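Local coordinates for protein Agap007691-pb (Anopheles gambiae, PDB 5C98) that is of unknown biological role but belongs to the serpin family, whose members are generally inhibitors of serine proteases, at residues A20-T25 / G364-V369; L26-A31 / K290-K295; K286-Q291 / G320-C325. One frame throughout, in Å; residues are numbered along the deposited sequence.

Contact 1: A20-T25 / G364-V369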
loop_
_atom_site.group_PDB
_atom_site.type_symbol
_atom_site.label_atom_id
_atom_site.label_comp_id
_atom_site.label_asym_id
_atom_site.label_seq_id
_atom_site.Cartn_x
_atom_site.Cartn_y
_atom_site.Cartn_z
ATOM N N ALA A 20 16.172 -1.460 1.268
ATOM C CA ALA A 20 15.794 -0.234 1.946
ATOM C C ALA A 20 14.284 -0.083 1.949
ATOM O O ALA A 20 13.691 0.307 2.963
ATOM C CB ALA A 20 16.454 0.972 1.294
ATOM N N ASN A 21 13.643 -0.455 0.848
ATOM C CA ASN A 21 12.194 -0.365 0.791
ATOM C C ASN A 21 11.543 -1.308 1.783
ATOM O O ASN A 21 10.574 -0.936 2.438
ATOM C CB ASN A 21 11.641 -0.620 -0.603
ATOM C CG ASN A 21 10.137 -0.694 -0.585
ATOM O OD1 ASN A 21 9.464 0.284 -0.268
ATOM N ND2 ASN A 21 9.598 -1.868 -0.863
ATOM N N ASN A 22 12.048 -2.528 1.907
ATOM C CA ASN A 22 11.431 -3.468 2.829
ATOM C C ASN A 22 11.567 -2.990 4.264
ATOM O O ASN A 22 10.611 -3.108 5.038
ATOM C CB ASN A 22 11.987 -4.883 2.635
ATOM C CG ASN A 22 11.465 -5.522 1.373
ATOM O OD1 ASN A 22 10.515 -5.015 0.766
ATOM N ND2 ASN A 22 12.070 -6.638 0.969
ATOM N N LYS A 23 12.732 -2.450 4.639
ATOM C CA LYS A 23 12.915 -1.931 5.994
ATOM C C LYS A 23 11.950 -0.777 6.261
ATOM O O LYS A 23 11.293 -0.726 7.306
ATOM C CB LYS A 23 14.361 -1.474 6.218
ATOM C CG LYS A 23 14.649 -0.962 7.627
ATOM C CD LYS A 23 16.112 -0.567 7.800
ATOM C CE LYS A 23 16.402 -0.086 9.210
ATOM N NZ LYS A 23 15.977 1.324 9.411
ATOM N N PHE A 24 11.864 0.168 5.322
ATOM C CA PHE A 24 10.948 1.300 5.479
ATOM C C PHE A 24 9.492 0.834 5.510
ATOM O O PHE A 24 8.687 1.317 6.309
ATOM C CB PHE A 24 11.205 2.297 4.350
ATOM C CG PHE A 24 10.148 3.332 4.190
ATOM C CD1 PHE A 24 10.005 4.366 5.096
ATOM C CD2 PHE A 24 9.285 3.280 3.107
ATOM C CE1 PHE A 24 8.980 5.311 4.921
ATOM C CE2 PHE A 24 8.289 4.223 2.946
ATOM C CZ PHE A 24 8.135 5.221 3.864
ATOM N N THR A 25 9.154 -0.137 4.679
ATOM C CA THR A 25 7.787 -0.649 4.606
ATOM C C THR A 25 7.320 -1.202 5.944
ATOM O O THR A 25 6.210 -0.912 6.396
ATOM C CB THR A 25 7.677 -1.700 3.490
ATOM O OG1 THR A 25 7.755 -1.044 2.233
ATOM C CG2 THR A 25 6.375 -2.462 3.547
ATOM N N GLY A 364 11.596 -10.249 -3.905
ATOM C CA GLY A 364 11.090 -10.125 -2.557
ATOM C C GLY A 364 10.665 -8.730 -2.150
ATOM O O GLY A 364 10.454 -8.470 -0.959
ATOM N N ASN A 365 10.559 -7.798 -3.087
ATOM C CA ASN A 365 10.197 -6.444 -2.708
ATOM C C ASN A 365 8.743 -6.410 -2.275
ATOM O O ASN A 365 7.868 -6.919 -2.974
ATOM C CB ASN A 365 10.396 -5.498 -3.878
ATOM C CG ASN A 365 10.476 -4.059 -3.453
ATOM O OD1 ASN A 365 10.985 -3.747 -2.393
ATOM N ND2 ASN A 365 9.943 -3.164 -4.283
ATOM N N VAL A 366 8.484 -5.770 -1.142
ATOM C CA VAL A 366 7.139 -5.666 -0.594
ATOM C C VAL A 366 6.426 -4.471 -1.211
ATOM O O VAL A 366 6.884 -3.331 -1.095
ATOM C CB VAL A 366 7.159 -5.555 0.931
ATOM C CG1 VAL A 366 5.725 -5.383 1.469
ATOM C CG2 VAL A 366 7.871 -6.774 1.561
ATOM N N LEU A 367 5.324 -4.744 -1.903
ATOM C CA LEU A 367 4.579 -3.739 -2.635
ATOM C C LEU A 367 3.342 -3.250 -1.887
ATOM O O LEU A 367 2.856 -2.146 -2.164
ATOM C CB LEU A 367 4.149 -4.323 -3.993
ATOM C CG LEU A 367 5.261 -5.013 -4.774
ATOM C CD1 LEU A 367 4.682 -5.426 -6.113
ATOM C CD2 LEU A 367 6.514 -4.178 -4.979
ATOM N N GLN A 368 2.802 -4.054 -0.989
ATOM C CA GLN A 368 1.593 -3.728 -0.248
ATOM C C GLN A 368 1.646 -4.584 1.003
ATOM O O GLN A 368 2.126 -5.717 0.955
ATOM C CB GLN A 368 0.325 -4.071 -1.045
ATOM C CG GLN A 368 -0.895 -3.337 -0.597
ATOM C CD GLN A 368 -2.158 -3.883 -1.267
ATOM O OE1 GLN A 368 -2.523 -5.031 -1.016
ATOM N NE2 GLN A 368 -2.824 -3.079 -2.062
ATOM N N VAL A 369 1.180 -4.045 2.130
ATOM C CA VAL A 369 1.193 -4.769 3.395
ATOM C C VAL A 369 -0.069 -4.405 4.158
ATOM O O VAL A 369 -0.592 -3.306 4.029
ATOM C CB VAL A 369 2.493 -4.424 4.164
ATOM C CG1 VAL A 369 2.599 -2.942 4.412
ATOM C CG2 VAL A 369 2.586 -5.206 5.448
HETATM O O HOH W 1 5.740 -1.225 0.364
#

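Contact 2: L26-A31 / K290-K295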
loop_
_atom_site.group_PDB
_atom_site.type_symbol
_atom_site.label_atom_id
_atom_site.label_comp_id
_atom_site.label_asym_id
_atom_site.label_seq_id
_atom_site.Cartn_x
_atom_site.Cartn_y
_atom_site.Cartn_z
ATOM N N LEU A 26 8.156 -2.020 6.578
ATOM C CA LEU A 26 7.764 -2.599 7.857
ATOM C C LEU A 26 7.703 -1.544 8.950
ATOM O O LEU A 26 6.810 -1.597 9.799
ATOM C CB LEU A 26 8.703 -3.752 8.216
ATOM C CG LEU A 26 8.650 -4.930 7.242
ATOM C CD1 LEU A 26 9.698 -5.956 7.701
ATOM C CD2 LEU A 26 7.251 -5.541 7.081
ATOM N N GLU A 27 8.624 -0.565 8.945
ATOM C CA GLU A 27 8.544 0.523 9.916
ATOM C C GLU A 27 7.276 1.339 9.721
ATOM O O GLU A 27 6.593 1.694 10.686
ATOM C CB GLU A 27 9.756 1.440 9.763
ATOM C CG GLU A 27 11.050 0.832 10.303
ATOM C CD GLU A 27 12.280 1.614 9.909
ATOM O OE1 GLU A 27 12.236 2.361 8.901
ATOM O OE2 GLU A 27 13.309 1.461 10.608
ATOM N N TYR A 28 6.949 1.654 8.473
ATOM C CA TYR A 28 5.741 2.413 8.187
ATOM C C TYR A 28 4.502 1.651 8.641
ATOM O O TYR A 28 3.588 2.224 9.242
ATOM C CB TYR A 28 5.697 2.650 6.685
ATOM C CG TYR A 28 4.596 3.554 6.173
ATOM C CD1 TYR A 28 3.296 3.107 6.028
ATOM C CD2 TYR A 28 4.884 4.843 5.751
ATOM C CE1 TYR A 28 2.314 3.920 5.500
ATOM C CE2 TYR A 28 3.903 5.657 5.236
ATOM C CZ TYR A 28 2.641 5.206 5.114
ATOM O OH TYR A 28 1.646 6.010 4.564
ATOM N N PHE A 29 4.440 0.362 8.328
ATOM C CA PHE A 29 3.270 -0.414 8.729
ATOM C C PHE A 29 3.119 -0.452 10.245
ATOM O O PHE A 29 2.004 -0.330 10.753
ATOM C CB PHE A 29 3.310 -1.826 8.143
ATOM C CG PHE A 29 2.066 -2.613 8.421
ATOM C CD1 PHE A 29 0.833 -2.131 8.032
ATOM C CD2 PHE A 29 2.107 -3.797 9.112
ATOM C CE1 PHE A 29 -0.324 -2.824 8.308
ATOM C CE2 PHE A 29 0.929 -4.484 9.356
ATOM C CZ PHE A 29 -0.256 -3.979 8.955
ATOM N N LYS A 30 4.220 -0.611 10.980
ATOM C CA LYS A 30 4.136 -0.583 12.438
ATOM C C LYS A 30 3.587 0.741 12.930
ATOM O O LYS A 30 2.911 0.790 13.962
ATOM C CB LYS A 30 5.525 -0.795 13.064
ATOM C CG LYS A 30 6.006 -2.186 12.911
ATOM C CD LYS A 30 7.459 -2.363 13.326
ATOM C CE LYS A 30 7.991 -3.586 12.602
ATOM N NZ LYS A 30 9.213 -4.062 13.243
ATOM N N ALA A 31 3.893 1.831 12.236
ATOM C CA ALA A 31 3.417 3.146 12.649
ATOM C C ALA A 31 1.948 3.357 12.336
ATOM O O ALA A 31 1.318 4.202 12.978
ATOM C CB ALA A 31 4.231 4.238 11.945
ATOM N N LYS A 290 0.522 11.474 5.248
ATOM C CA LYS A 290 1.011 12.661 5.944
ATOM C C LYS A 290 1.120 12.402 7.443
ATOM O O LYS A 290 2.133 12.735 8.075
ATOM C CB LYS A 290 0.097 13.849 5.653
ATOM C CG LYS A 290 0.301 14.995 6.618
ATOM C CD LYS A 290 -0.436 16.234 6.173
ATOM C CE LYS A 290 -0.409 17.257 7.267
ATOM N NZ LYS A 290 -1.231 18.453 6.908
ATOM N N GLN A 291 0.110 11.760 8.021
ATOM C CA GLN A 291 0.138 11.419 9.443
ATOM C C GLN A 291 1.212 10.380 9.757
ATOM O O GLN A 291 1.980 10.537 10.716
ATOM C CB GLN A 291 -1.234 10.922 9.884
ATOM C CG GLN A 291 -1.287 10.357 11.283
ATOM C CD GLN A 291 -2.667 9.841 11.626
ATOM O OE1 GLN A 291 -2.965 8.658 11.446
ATOM N NE2 GLN A 291 -3.525 10.729 12.102
ATOM N N THR A 292 1.289 9.318 8.959
ATOM C CA THR A 292 2.240 8.239 9.238
ATOM C C THR A 292 3.680 8.702 9.056
ATOM O O THR A 292 4.541 8.399 9.888
ATOM C CB THR A 292 1.927 7.034 8.360
ATOM O OG1 THR A 292 0.551 6.658 8.571
ATOM C CG2 THR A 292 2.844 5.838 8.725
ATOM N N LEU A 293 3.970 9.431 7.983
ATOM C CA LEU A 293 5.317 9.960 7.804
ATOM C C LEU A 293 5.686 10.918 8.928
ATOM O O LEU A 293 6.839 10.951 9.373
ATOM C CB LEU A 293 5.432 10.639 6.436
ATOM C CG LEU A 293 5.405 9.690 5.240
ATOM C CD1 LEU A 293 5.253 10.488 3.968
ATOM C CD2 LEU A 293 6.659 8.824 5.169
ATOM N N GLY A 294 4.721 11.698 9.410
ATOM C CA GLY A 294 4.974 12.545 10.566
ATOM C C GLY A 294 5.403 11.740 11.778
ATOM O O GLY A 294 6.375 12.086 12.456
ATOM N N LYS A 295 4.700 10.630 12.044
ATOM C CA LYS A 295 5.039 9.743 13.160
ATOM C C LYS A 295 6.444 9.155 13.025
ATOM O O LYS A 295 7.105 8.871 14.034
ATOM C CB LYS A 295 4.045 8.577 13.233
ATOM C CG LYS A 295 2.672 8.880 13.799
ATOM C CD LYS A 295 1.849 7.587 14.007
ATOM C CE LYS A 295 2.436 6.680 15.093
ATOM N NZ LYS A 295 1.584 5.476 15.382
HETATM O O HOH W 2 -0.339 6.498 11.232
#

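Contact 3: K286-Q291 / G320-C325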
loop_
_atom_site.group_PDB
_atom_site.type_symbol
_atom_site.label_atom_id
_atom_site.label_comp_id
_atom_site.label_asym_id
_atom_site.label_seq_id
_atom_site.Cartn_x
_atom_site.Cartn_y
_atom_site.Cartn_z
ATOM N N LYS A 286 -8.533 3.542 3.082
ATOM C CA LYS A 286 -7.971 4.869 2.909
ATOM C C LYS A 286 -7.104 5.182 4.121
ATOM O O LYS A 286 -7.543 4.992 5.266
ATOM C CB LYS A 286 -9.107 5.882 2.811
ATOM C CG LYS A 286 -8.670 7.329 2.642
ATOM C CD LYS A 286 -9.848 8.258 2.361
ATOM C CE LYS A 286 -10.751 8.418 3.555
ATOM N NZ LYS A 286 -12.045 9.017 3.143
ATOM N N THR A 287 -5.883 5.650 3.876
ATOM C CA THR A 287 -4.940 5.993 4.925
ATOM C C THR A 287 -4.334 7.350 4.625
ATOM O O THR A 287 -4.525 7.919 3.547
ATOM C CB THR A 287 -3.843 4.936 5.051
ATOM O OG1 THR A 287 -3.142 4.811 3.805
ATOM C CG2 THR A 287 -4.446 3.592 5.428
ATOM N N ASP A 288 -3.517 7.842 5.557
ATOM C CA ASP A 288 -3.010 9.210 5.533
ATOM C C ASP A 288 -1.499 9.164 5.685
ATOM O O ASP A 288 -0.976 9.280 6.797
ATOM C CB ASP A 288 -3.653 10.020 6.659
ATOM C CG ASP A 288 -3.376 11.503 6.555
ATOM O OD1 ASP A 288 -2.524 11.896 5.747
ATOM O OD2 ASP A 288 -4.017 12.298 7.294
ATOM N N PRO A 289 -0.764 9.005 4.588
ATOM C CA PRO A 289 0.701 9.107 4.656
ATOM C C PRO A 289 1.215 10.347 5.346
ATOM O O PRO A 289 2.316 10.318 5.919
ATOM C CB PRO A 289 1.113 9.063 3.177
ATOM C CG PRO A 289 0.038 8.305 2.512
ATOM C CD PRO A 289 -1.227 8.503 3.285
ATOM N N LYS A 290 0.522 11.474 5.248
ATOM C CA LYS A 290 1.011 12.661 5.944
ATOM C C LYS A 290 1.120 12.402 7.443
ATOM O O LYS A 290 2.133 12.735 8.075
ATOM C CB LYS A 290 0.097 13.849 5.653
ATOM C CG LYS A 290 0.301 14.995 6.618
ATOM C CD LYS A 290 -0.436 16.234 6.173
ATOM C CE LYS A 290 -0.409 17.257 7.267
ATOM N NZ LYS A 290 -1.231 18.453 6.908
ATOM N N GLN A 291 0.110 11.760 8.021
ATOM C CA GLN A 291 0.138 11.419 9.443
ATOM C C GLN A 291 1.212 10.380 9.757
ATOM O O GLN A 291 1.980 10.537 10.716
ATOM C CB GLN A 291 -1.234 10.922 9.884
ATOM C CG GLN A 291 -1.287 10.357 11.283
ATOM C CD GLN A 291 -2.667 9.841 11.626
ATOM O OE1 GLN A 291 -2.965 8.658 11.446
ATOM N NE2 GLN A 291 -3.525 10.729 12.102
ATOM N N GLY A 320 -1.456 17.827 1.735
ATOM C CA GLY A 320 -2.063 16.566 2.068
ATOM C C GLY A 320 -1.533 15.473 1.179
ATOM O O GLY A 320 -1.077 15.742 0.061
ATOM N N PHE A 321 -1.582 14.249 1.691
ATOM C CA PHE A 321 -1.198 13.060 0.921
ATOM C C PHE A 321 -2.059 11.930 1.450
ATOM O O PHE A 321 -1.890 11.525 2.603
ATOM C CB PHE A 321 0.296 12.763 1.094
ATOM C CG PHE A 321 0.814 11.612 0.253
ATOM C CD1 PHE A 321 0.022 11.011 -0.720
ATOM C CD2 PHE A 321 2.098 11.131 0.443
ATOM C CE1 PHE A 321 0.512 9.941 -1.501
ATOM C CE2 PHE A 321 2.568 10.063 -0.323
ATOM C CZ PHE A 321 1.778 9.486 -1.282
ATOM N N ILE A 322 -2.994 11.448 0.635
ATOM C CA ILE A 322 -3.890 10.351 0.969
ATOM C C ILE A 322 -3.586 9.170 0.062
ATOM O O ILE A 322 -3.389 9.340 -1.145
ATOM C CB ILE A 322 -5.367 10.773 0.810
ATOM C CG1 ILE A 322 -5.713 11.920 1.772
ATOM C CG2 ILE A 322 -6.290 9.592 1.031
ATOM C CD1 ILE A 322 -5.559 11.604 3.234
ATOM N N GLN A 323 -3.598 7.979 0.645
ATOM C CA GLN A 323 -3.462 6.728 -0.087
ATOM C C GLN A 323 -4.708 5.877 0.093
ATOM O O GLN A 323 -5.340 5.885 1.149
ATOM C CB GLN A 323 -2.248 5.928 0.370
ATOM C CG GLN A 323 -1.999 4.659 -0.396
ATOM C CD GLN A 323 -0.654 4.036 -0.079
ATOM O OE1 GLN A 323 -0.439 3.473 0.997
ATOM N NE2 GLN A 323 0.271 4.138 -1.020
ATOM N N HIS A 324 -5.071 5.124 -0.946
ATOM C CA HIS A 324 -6.175 4.176 -0.882
ATOM C C HIS A 324 -5.734 2.906 -1.574
ATOM O O HIS A 324 -5.249 2.946 -2.711
ATOM C CB HIS A 324 -7.421 4.761 -1.561
ATOM C CG HIS A 324 -8.717 4.303 -0.976
ATOM N ND1 HIS A 324 -9.780 5.162 -0.774
ATOM C CD2 HIS A 324 -9.150 3.082 -0.589
ATOM C CE1 HIS A 324 -10.802 4.489 -0.282
ATOM N NE2 HIS A 324 -10.449 3.221 -0.155
ATOM N N CYS A 325 -5.824 1.791 -0.861
ATOM C CA CYS A 325 -5.334 0.522 -1.355
ATOM C C CYS A 325 -6.453 -0.496 -1.396
ATOM O O CYS A 325 -7.397 -0.439 -0.606
ATOM C CB CYS A 325 -4.238 -0.021 -0.463
ATOM S SG CYS A 325 -2.670 0.916 -0.592
HETATM O O HOH W 3 -0.407 4.830 3.474
HETATM O O HOH W 4 -3.090 14.227 4.095
#

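Contact 1: A20-T25 / G364-V369
Two neighbouring asparagines on the helix, Asn21 and Asn22, take hold of the backbone where the chain enters the strand through Gly364, Asn365 and Val366. Asn22 works like a clamp. Its OD1 accepts from Val366 N at 2.9 Å, with the N-H in the carbonyl plane and on a lone pair, while its ND2 donates a hydrogen bond to Gly364 O at 3.1 Å, arriving from above that carbonyl's plane. Both sides of one amide thus read the peptide units flanking Asn365. Asn21 uses a single nitrogen for two bonds. ND2 reaches Val366 O at 3.1 Å, which lies in the Asn21 amide plane, and Asn365 OD1 at 2.8 Å, approached from above the Asn365 carbonyl plane. The two amides are turned 64° against each other. With CG of Asn21 anti to the backbone N (chi1 173°), this amide extends to the strand beside that of Asn22.

A turn further on, Thr25 splits its work. Thr25 CG2 lies against Val366 CG1 at 3.6 Å and Val369 CG1 at 3.9 Å. Its hydroxyl donates back to Asn21 O, which also takes the Thr25 N-H from the opposite face. Water 1 donates to both Thr25 OG1 and Val366 O, so the latter carbonyl is gripped by water and Asn21 ND2 together.

The strand itself carries a classic beta bulge, Leu367 and Gln368 both facing Ile358 of strand 354-360. The axes of 20-25 and 366-369 run 13° apart in direction, so here the helix lies along the strand. Helix 43-51 closes one flank, with Tyr44 touching both Asn21 and Asn365, and strand 39-41 continues the sheet beyond Val369.

Contact 2: L26-A31 / K290-K295
Tyr28 and Ala31, near the end of the N-terminal helix of the serpin fold (helix A in the family's naming), meet Thr292 and Lys295 of helix 289-295 in a steep helix-helix crossing. The axes of segments 26-31 and 290-295 pass 9.4 Å apart at 108°, so only a short patch of each helix can engage.

At its centre is a CH-pi contact. The methyl CG2 of Thr292 sits over the Tyr28 ring, 3.5 Å from the ring centroid and only 5° off the normal, so all six ring carbons lie at similar range from it. Thr292 CG2 is directed there with its hydroxyl turned another way: CG2 stands anti to the backbone N and OG1 anti to the carbonyl carbon (chi1 -55°). The same methyl also packs on Ala31 CB at 3.9 Å, wedged between the tyrosine ring and the small alanine. At the ring edge, near its plane, Leu293 CD2 approaches Tyr28 CE2 at 4.2 Å.

Lys295, bent at chi3, curls back so that NZ donates to Ala31 O at 2.7 Å, in the carbonyl plane and on a lone pair. Ala31 stands in the last turn of helix 15-32, where an ammonium group would probably be welcomed by the helix dipole. Water 2 binds Thr292 OG1 at 2.8 Å and makes weak bonds to the same Ala31 carbonyl and to Gln291 OE1, spreading the polar link between the helices.

Around this crossing, Val46 of helix 43-51 touches both Tyr28 and Leu293, so helix 43-51 packs against both helices, and Leu296, just past helix 289-295, touches Tyr28 and Ala31. Phe29 turns from the crossing toward strands 39-41 and 366-372, so helix 15-32 is packed on two sides at once.

Contact 3: K286-Q291 / G320-C325
Thr287 and Gln323 form an antiparallel hydrogen-bonded pair: Thr287 N reaches Gln323 O at 2.8 Å, and Gln323 N returns to Thr287 O at 3.0 Å. Next to it, Lys286 and His324 make the non-hydrogen-bonded pair, where Lys286 CA gives a CA-H...O contact to Gln323 O.

Two CH-pi contacts add to this. Lys286 CB lies over the His324 ring, 3.9 Å from its centroid, and His324 ND1 is hydrogen-bonded to Phe154 O. Pro289 CG stands above the Phe321 centroid at 4.0 Å and only 7° off the normal, with Pro289 CB over the same ring face, 3.6 Å from Phe321 CD2. Ile322 CG2 packs along the aliphatic start of Lys286, whose NZ goes on to a salt bridge with Asp159.

Water links the remaining polar atoms. Water 3 joins Thr287 OG1 to Gln323 OE1, an oxygen that Ser42 N also binds, while Ser173 OG takes Gln323 NE2. Water 4 accepts from Phe321 N and donates to Asp288 OD1 at 2.9 Å; that carboxylate oxygen, at the N-cap, also takes weak bonds from Lys290 N and Gln291 N.

If the register continued, Phe321 would pair with Pro289, which has no N-H for Phe321 O, consistent with the pairing ending here as the chain turns into helix 289-295. Strand 320-328, meanwhile, pairs with strand 169-177 at its other edge, the seam that opens in inhibitory serpins when the reactive loop inserts; whether it does so here is not established.

Overall arrangement
Starting from the N terminus, helix 15-32 supplies one side of two contacts. Contact 1 closes the widest loop, bringing the strand near the C terminus back against the helix's earlier turns; contact 2 closes a shorter loop within it, from the following turns to helix 289-295. Contact 3, also within the span of contact 1, begins where contact 2 ends, sharing Lys290 and Gln291, and closes the shortest loop, of 28 intervening residues, by pairing with strand 320-328. The contacts touch: Val369 CG2 meets Phe29 CD2 at 4.0 Å, and Tyr28 OH comes to 3.2 Å from Pro289 CA. The N-terminal helix therefore joins the C-terminal strands to the central sheet through helix 289-295.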